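DUF1818 domain-containing protein (Prochlorococcus marinus, PDB 2IT9) is of unknown function but may bind DNA, as a probable relative of the PC4-like proteins. Local coordinates at residues V43-V46 against M47-D51; R108-T111 against N112-N116. One frame throughout, in Å; residues are numbered along the deposited sequence.

Contact 1: V43-V46 against M47-D51; sequences VEVV and MELCD
Two turns in the middle of the long alpha-helix 36-56 bring Val43 against Met47, Glu44 against Glu48, Val45 against Leu49 and Val46 against Cys50. The helix follows the first of two four-stranded antiparallel sheets in the chain. Each pair is joined by the i to i+4 backbone hydrogen bond of an alpha-helix. The Cys50 N to Val46 O bond, at 2.8 Å, is nearly straight at the hydrogen (168°).

The side chains sort into faces. Val45 and Leu49 share a buried ridge on which CG1 of Val45 lies 4.2 Å from CD1 of Leu49. Bulky apolar side chains suit this buried face: both lie on the small Ala77, and Leu49 also reaches Leu68, Leu70 and Leu88 of the sheet. Val46 and Cys50 are buried too: Val46 packs on Val115 and Met118 of helix 110-120, while compact Cys50 meets Trp86.

Met47, a selenomethionine, has CG turned back beside its own backbone N (chi1 -71°), which brings CG up to the oxygen of Val43, 3.2 Å from that O. The unbranched, flexible chain bends at both chi2 and chi3, which brings CE to 3.8 Å from CG1 of Val46.

The outer face is polar. Glu44 OE1 forms a salt bridge with Arg72. Glu48 has CG opposite its backbone N (chi1 175°) and extends outward from the helix, with OE1 on the side of the Glu44 turn. There a water donates to both residues, weakly to Glu44 O, which already accepts from Glu48 N, and at 2.7 Å to Glu48 OE1.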
ATOM      1  N   VAL A  43       3.199  -5.902 -15.495  1.00 31.81           N
ATOM      2  CA  VAL A  43       3.275  -5.047 -16.666  1.00 32.27           C
ATOM      3  C   VAL A  43       2.447  -5.594 -17.835  1.00 32.39           C
ATOM      4  O   VAL A  43       1.748  -4.836 -18.508  1.00 33.23           O
ATOM      5  CB  VAL A  43       4.723  -4.748 -17.077  1.00 34.95           C
ATOM      6  CG1 VAL A  43       4.719  -3.869 -18.336  1.00 35.54           C
ATOM      7  CG2 VAL A  43       5.486  -4.021 -15.943  1.00 33.78           C
ATOM      8  N   GLU A  44       2.487  -6.902 -18.043  1.00 31.47           N
ATOM      9  CA  GLU A  44       1.708  -7.504 -19.094  1.00 31.26           C
ATOM     10  C   GLU A  44       0.189  -7.340 -18.853  1.00 33.29           C
ATOM     11  O   GLU A  44      -0.573  -7.090 -19.792  1.00 32.02           O
ATOM     12  CB  GLU A  44       2.079  -8.966 -19.207  1.00 31.97           C
ATOM     13  CG  GLU A  44       3.501  -9.149 -19.784  1.00 34.30           C
ATOM     14  CD  GLU A  44       3.980 -10.576 -19.775  1.00 42.87           C
ATOM     15  OE1 GLU A  44       3.243 -11.412 -19.251  1.00 48.34           O
ATOM     16  OE2 GLU A  44       5.094 -10.854 -20.276  1.00 42.77           O
ATOM     17  N   VAL A  45      -0.223  -7.454 -17.588  1.00 34.24           N
ATOM     18  CA  VAL A  45      -1.636  -7.321 -17.231  1.00 33.82           C
ATOM     19  C   VAL A  45      -2.119  -5.878 -17.422  1.00 35.08           C
ATOM     20  O   VAL A  45      -3.175  -5.627 -18.013  1.00 34.62           O
ATOM     21  CB  VAL A  45      -1.834  -7.770 -15.781  1.00 35.01           C
ATOM     22  CG1 VAL A  45      -3.164  -7.214 -15.137  1.00 36.43           C
ATOM     23  CG2 VAL A  45      -1.730  -9.314 -15.684  1.00 35.70           C
ATOM     24  N   VAL A  46      -1.337  -4.944 -16.907  1.00 34.18           N
ATOM     25  CA  VAL A  46      -1.674  -3.530 -17.011  1.00 35.09           C
ATOM     26  C   VAL A  46      -1.690  -3.108 -18.480  1.00 34.65           C
ATOM     27  O   VAL A  46      -2.633  -2.401 -18.876  1.00 35.56           O
ATOM     28  CB  VAL A  46      -0.775  -2.687 -16.142  1.00 35.64           C
ATOM     29  CG1 VAL A  46      -0.995  -1.147 -16.401  1.00 40.23           C
ATOM     30  CG2 VAL A  46      -0.999  -3.008 -14.674  1.00 33.91           C
HETATM   31  N   MSE A  47      -0.709  -3.545 -19.285  1.00 33.08           N
HETATM   32  CA  MSE A  47      -0.676  -3.160 -20.696  1.00 32.73           C
HETATM   33  C   MSE A  47      -1.909  -3.709 -21.404  1.00 34.76           C
HETATM   34  O   MSE A  47      -2.512  -3.037 -22.251  1.00 33.08           O
HETATM   35  CB  MSE A  47       0.559  -3.682 -21.433  1.00 35.06           C
HETATM   36  CG  MSE A  47       1.952  -3.066 -21.133  1.00 40.66           C
HETATM   37 SE   MSE A  47       1.895  -1.120 -21.000  0.75 51.50          SE
HETATM   38  CE  MSE A  47       1.636  -0.984 -19.113  1.00 54.50           C
ATOM     39  N   GLU A  48      -2.279  -4.941 -21.077  1.00 33.91           N
ATOM     40  CA  GLU A  48      -3.448  -5.549 -21.687  1.00 32.93           C
ATOM     41  C   GLU A  48      -4.717  -4.786 -21.340  1.00 30.49           C
ATOM     42  O   GLU A  48      -5.535  -4.523 -22.236  1.00 32.57           O
ATOM     43  CB  GLU A  48      -3.610  -7.012 -21.277  1.00 34.19           C
ATOM     44  CG  GLU A  48      -4.877  -7.565 -21.822  1.00 38.52           C
ATOM     45  CD  GLU A  48      -5.003  -9.039 -21.702  1.00 44.05           C
ATOM     46  OE1 GLU A  48      -3.991  -9.714 -21.404  1.00 46.44           O
ATOM     47  OE2 GLU A  48      -6.133  -9.515 -21.930  1.00 48.89           O
ATOM     48  N   LEU A  49      -4.889  -4.434 -20.060  1.00 32.19           N
ATOM     49  CA  LEU A  49      -6.081  -3.666 -19.658  1.00 35.71           C
ATOM     50  C   LEU A  49      -6.099  -2.270 -20.278  1.00 37.77           C
ATOM     51  O   LEU A  49      -7.114  -1.851 -20.867  1.00 35.47           O
ATOM     52  CB  LEU A  49      -6.176  -3.550 -18.142  1.00 36.42           C
ATOM     53  CG  LEU A  49      -6.602  -4.788 -17.380  1.00 34.84           C
ATOM     54  CD1 LEU A  49      -6.358  -4.532 -15.900  1.00 39.47           C
ATOM     55  CD2 LEU A  49      -8.057  -5.084 -17.618  1.00 39.78           C
ATOM     56  N   CYS A  50      -4.962  -1.584 -20.192  1.00 37.89           N
ATOM     57  CA  CYS A  50      -4.831  -0.238 -20.748  1.00 40.25           C
ATOM     58  C   CYS A  50      -5.187  -0.232 -22.239  1.00 39.35           C
ATOM     59  O   CYS A  50      -6.058   0.554 -22.670  1.00 43.00           O
ATOM     60  CB  CYS A  50      -3.427   0.385 -20.436  1.00 36.85           C
ATOM     61  SG  CYS A  50      -3.308   2.084 -21.074  1.00 46.73           S
ATOM     62  N   ASP A  51      -4.632  -1.146 -23.032  1.00 38.02           N
ATOM     63  CA  ASP A  51      -4.921  -1.174 -24.452  1.00 38.03           C
ATOM     64  C   ASP A  51      -6.400  -1.414 -24.722  1.00 38.35           C
ATOM     65  O   ASP A  51      -6.987  -0.776 -25.603  1.00 37.55           O
ATOM     66  CB  ASP A  51      -4.097  -2.261 -25.180  1.00 39.30           C
ATOM     67  CG  ASP A  51      -2.591  -1.927 -25.263  1.00 48.37           C
ATOM     68  OD1 ASP A  51      -2.151  -0.799 -24.890  1.00 55.65           O
ATOM     69  OD2 ASP A  51      -1.842  -2.824 -25.697  1.00 56.47           O
TER
HETATM   70  O   HOH W   1      -1.625  -9.520 -20.069  1.00 51.91           O

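Contact 2: R108-T111 against N112-N116; sequences RHVT and NNVVN
Val110 O, in the first turn of helix 110-120, accepts two backbone N-H groups: Val114 N at 3.0 Å, along a sound path with an angle of 160° at the hydrogen, and Asn113 N, whose bond is bent and weak. A similarly weak bond joins Asn112 N to the carbonyl of His109, the N-cap residue. Regular i to i+4 bonding continues with Val115 N to Thr111 O at 2.9 Å. The helix start thus has weak i to i+3 bonds alongside the sound i to i+4 bonds from Val114 N and Val115 N.

Valine side chains back this first turn. CG1 of Val110 meets CG2 of Val114 at 4.1 Å, the two beta-branched groups angled across one another, and that same CG2 lies 3.5 Å from Val110 O. Their compact, rigid shape suits a surface shared with the side chain of Trp10, which touches both. One turn on from Thr111, Val115 CG2 rests 3.4 Å from Thr111 O and the side chain faces helix 36-56.

Thr111 is the polar residue of the buried face. With chi1 at 47°, its OG1 lies between the backbone N and the carbonyl carbon, and the hydroxyl is hydrogen-bonded to Trp86 O, so its polarity is satisfied inside the core. Asn112 uses its amide oxygen differently: OD1 accepts from Trp86 NE1 and, weakly, from Lys54 NZ. Asn113 folds its amide back over the start of the helix, ND2 coming 3.3 Å from His109 O, but the angle is too poor for a bond.

Short polar side chains thus fasten this helix start to strand 85-92 through the backbone and indole of a single tryptophan, while the valines supply apolar packing on the sides turned to Trp10 and to helix 36-56.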
ATOM      1  N   ARG A 108      -7.426   7.881 -11.044  1.00 32.01           N
ATOM      2  CA  ARG A 108      -7.434   8.464 -12.402  1.00 31.99           C
ATOM      3  C   ARG A 108      -6.299   9.400 -12.633  1.00 33.40           C
ATOM      4  O   ARG A 108      -5.864  10.109 -11.715  1.00 31.32           O
ATOM      5  CB  ARG A 108      -8.724   9.225 -12.623  1.00 32.36           C
ATOM      6  CG  ARG A 108      -9.921   8.251 -12.560  1.00 43.65           C
ATOM      7  CD  ARG A 108     -11.212   9.006 -12.377  1.00 50.44           C
ATOM      8  NE  ARG A 108     -11.497   9.726 -13.578  1.00 44.34           N
ATOM      9  CZ  ARG A 108     -12.362   9.344 -14.504  1.00 47.41           C
ATOM     10  NH1 ARG A 108     -13.114   8.249 -14.360  1.00 42.47           N
ATOM     11  NH2 ARG A 108     -12.502  10.113 -15.561  1.00 46.15           N
ATOM     12  N   HIS A 109      -5.811   9.425 -13.871  1.00 31.43           N
ATOM     13  CA  HIS A 109      -4.786  10.371 -14.335  1.00 31.36           C
ATOM     14  C   HIS A 109      -3.391   9.915 -13.904  1.00 32.93           C
ATOM     15  O   HIS A 109      -2.452   9.877 -14.717  1.00 30.86           O
ATOM     16  CB  HIS A 109      -5.088  11.845 -13.966  1.00 31.71           C
ATOM     17  CG  HIS A 109      -6.487  12.260 -14.299  1.00 35.92           C
ATOM     18  ND1 HIS A 109      -6.986  12.226 -15.583  1.00 38.13           N
ATOM     19  CD2 HIS A 109      -7.510  12.669 -13.507  1.00 34.45           C
ATOM     20  CE1 HIS A 109      -8.267  12.556 -15.564  1.00 41.45           C
ATOM     21  NE2 HIS A 109      -8.605  12.853 -14.321  1.00 35.42           N
ATOM     22  N   VAL A 110      -3.243   9.584 -12.634  1.00 31.09           N
ATOM     23  CA  VAL A 110      -2.024   8.961 -12.148  1.00 33.40           C
ATOM     24  C   VAL A 110      -1.697   7.678 -12.958  1.00 34.54           C
ATOM     25  O   VAL A 110      -0.537   7.401 -13.339  1.00 32.28           O
ATOM     26  CB  VAL A 110      -2.147   8.643 -10.628  1.00 34.03           C
ATOM     27  CG1 VAL A 110      -1.022   7.724 -10.192  1.00 36.03           C
ATOM     28  CG2 VAL A 110      -2.209   9.950  -9.807  1.00 33.07           C
ATOM     29  N   THR A 111      -2.730   6.890 -13.217  1.00 33.95           N
ATOM     30  CA  THR A 111      -2.596   5.635 -13.970  1.00 33.45           C
ATOM     31  C   THR A 111      -1.872   5.814 -15.317  1.00 31.10           C
ATOM     32  O   THR A 111      -1.024   5.003 -15.669  1.00 32.21           O
ATOM     33  CB  THR A 111      -3.989   4.973 -14.198  1.00 33.13           C
ATOM     34  OG1 THR A 111      -4.897   5.969 -14.664  1.00 33.42           O
ATOM     35  CG2 THR A 111      -4.492   4.329 -12.905  1.00 33.00           C
ATOM     36  N   ASN A 112      -2.202   6.861 -16.038  1.00 31.93           N
ATOM     37  CA  ASN A 112      -1.532   7.133 -17.327  1.00 33.48           C
ATOM     38  C   ASN A 112      -0.034   7.328 -17.173  1.00 35.09           C
ATOM     39  O   ASN A 112       0.760   6.868 -18.001  1.00 34.37           O
ATOM     40  CB  ASN A 112      -2.170   8.308 -18.052  1.00 37.20           C
ATOM     41  CG  ASN A 112      -3.528   7.948 -18.613  1.00 50.46           C
ATOM     42  OD1 ASN A 112      -3.709   6.863 -19.203  1.00 56.42           O
ATOM     43  ND2 ASN A 112      -4.491   8.841 -18.438  1.00 59.35           N
ATOM     44  N   ASN A 113       0.361   7.970 -16.091  1.00 33.77           N
ATOM     45  CA  ASN A 113       1.781   8.212 -15.858  1.00 34.70           C
ATOM     46  C   ASN A 113       2.474   6.932 -15.452  1.00 33.31           C
ATOM     47  O   ASN A 113       3.581   6.670 -15.897  1.00 33.67           O
ATOM     48  CB  ASN A 113       1.963   9.366 -14.862  1.00 34.52           C
ATOM     49  CG  ASN A 113       1.335  10.671 -15.363  1.00 38.53           C
ATOM     50  OD1 ASN A 113       1.592  11.121 -16.479  1.00 39.40           O
ATOM     51  ND2 ASN A 113       0.531  11.291 -14.528  1.00 43.81           N
ATOM     52  N   VAL A 114       1.807   6.104 -14.645  1.00 30.50           N
ATOM     53  CA  VAL A 114       2.348   4.823 -14.231  1.00 33.42           C
ATOM     54  C   VAL A 114       2.558   3.943 -15.461  1.00 34.59           C
ATOM     55  O   VAL A 114       3.615   3.299 -15.612  1.00 33.71           O
ATOM     56  CB  VAL A 114       1.433   4.134 -13.256  1.00 33.06           C
ATOM     57  CG1 VAL A 114       1.853   2.686 -13.037  1.00 32.14           C
ATOM     58  CG2 VAL A 114       1.450   4.908 -11.922  1.00 34.24           C
ATOM     59  N   VAL A 115       1.568   3.921 -16.342  1.00 33.33           N
ATOM     60  CA  VAL A 115       1.660   3.102 -17.554  1.00 33.71           C
ATOM     61  C   VAL A 115       2.830   3.546 -18.385  1.00 33.88           C
ATOM     62  O   VAL A 115       3.619   2.717 -18.841  1.00 36.59           O
ATOM     63  CB  VAL A 115       0.326   3.119 -18.370  1.00 34.57           C
ATOM     64  CG1 VAL A 115       0.537   2.594 -19.771  1.00 42.55           C
ATOM     65  CG2 VAL A 115      -0.736   2.286 -17.631  1.00 39.28           C
ATOM     66  N   ASN A 116       2.936   4.853 -18.612  1.00 33.54           N
ATOM     67  CA  ASN A 116       4.043   5.385 -19.374  1.00 35.06           C
ATOM     68  C   ASN A 116       5.401   4.975 -18.792  1.00 35.88           C
ATOM     69  O   ASN A 116       6.328   4.640 -19.560  1.00 37.01           O
ATOM     70  CB  ASN A 116       3.911   6.910 -19.497  1.00 34.87           C
ATOM     71  CG  ASN A 116       2.754   7.332 -20.429  1.00 44.09           C
ATOM     72  OD1 ASN A 116       2.260   6.535 -21.247  1.00 52.63           O
ATOM     73  ND2 ASN A 116       2.352   8.602 -20.335  1.00 53.48           N
TER

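Contact 1 comes first along the chain, midway through helix 36-56, and contact 2 opens helix 110-120 near the C-terminus; their centres are about 12 Å apart. The chain twice runs through a four-stranded antiparallel sheet and then a helix, an order consistent with the PC4-like clan. The two contacts meet directly: Val46 CG1 lies 3.7 Å from Val115 CG2, and Met47 CE lies 3.8 Å from Val115 CG1. Val115 thus packs against one turn of the other helix. Strand 85-92 is shared, since Trp86 and Leu88 touch residues of both contacts, so the helices and this strand join in one apolar core within the DUF1818 family region.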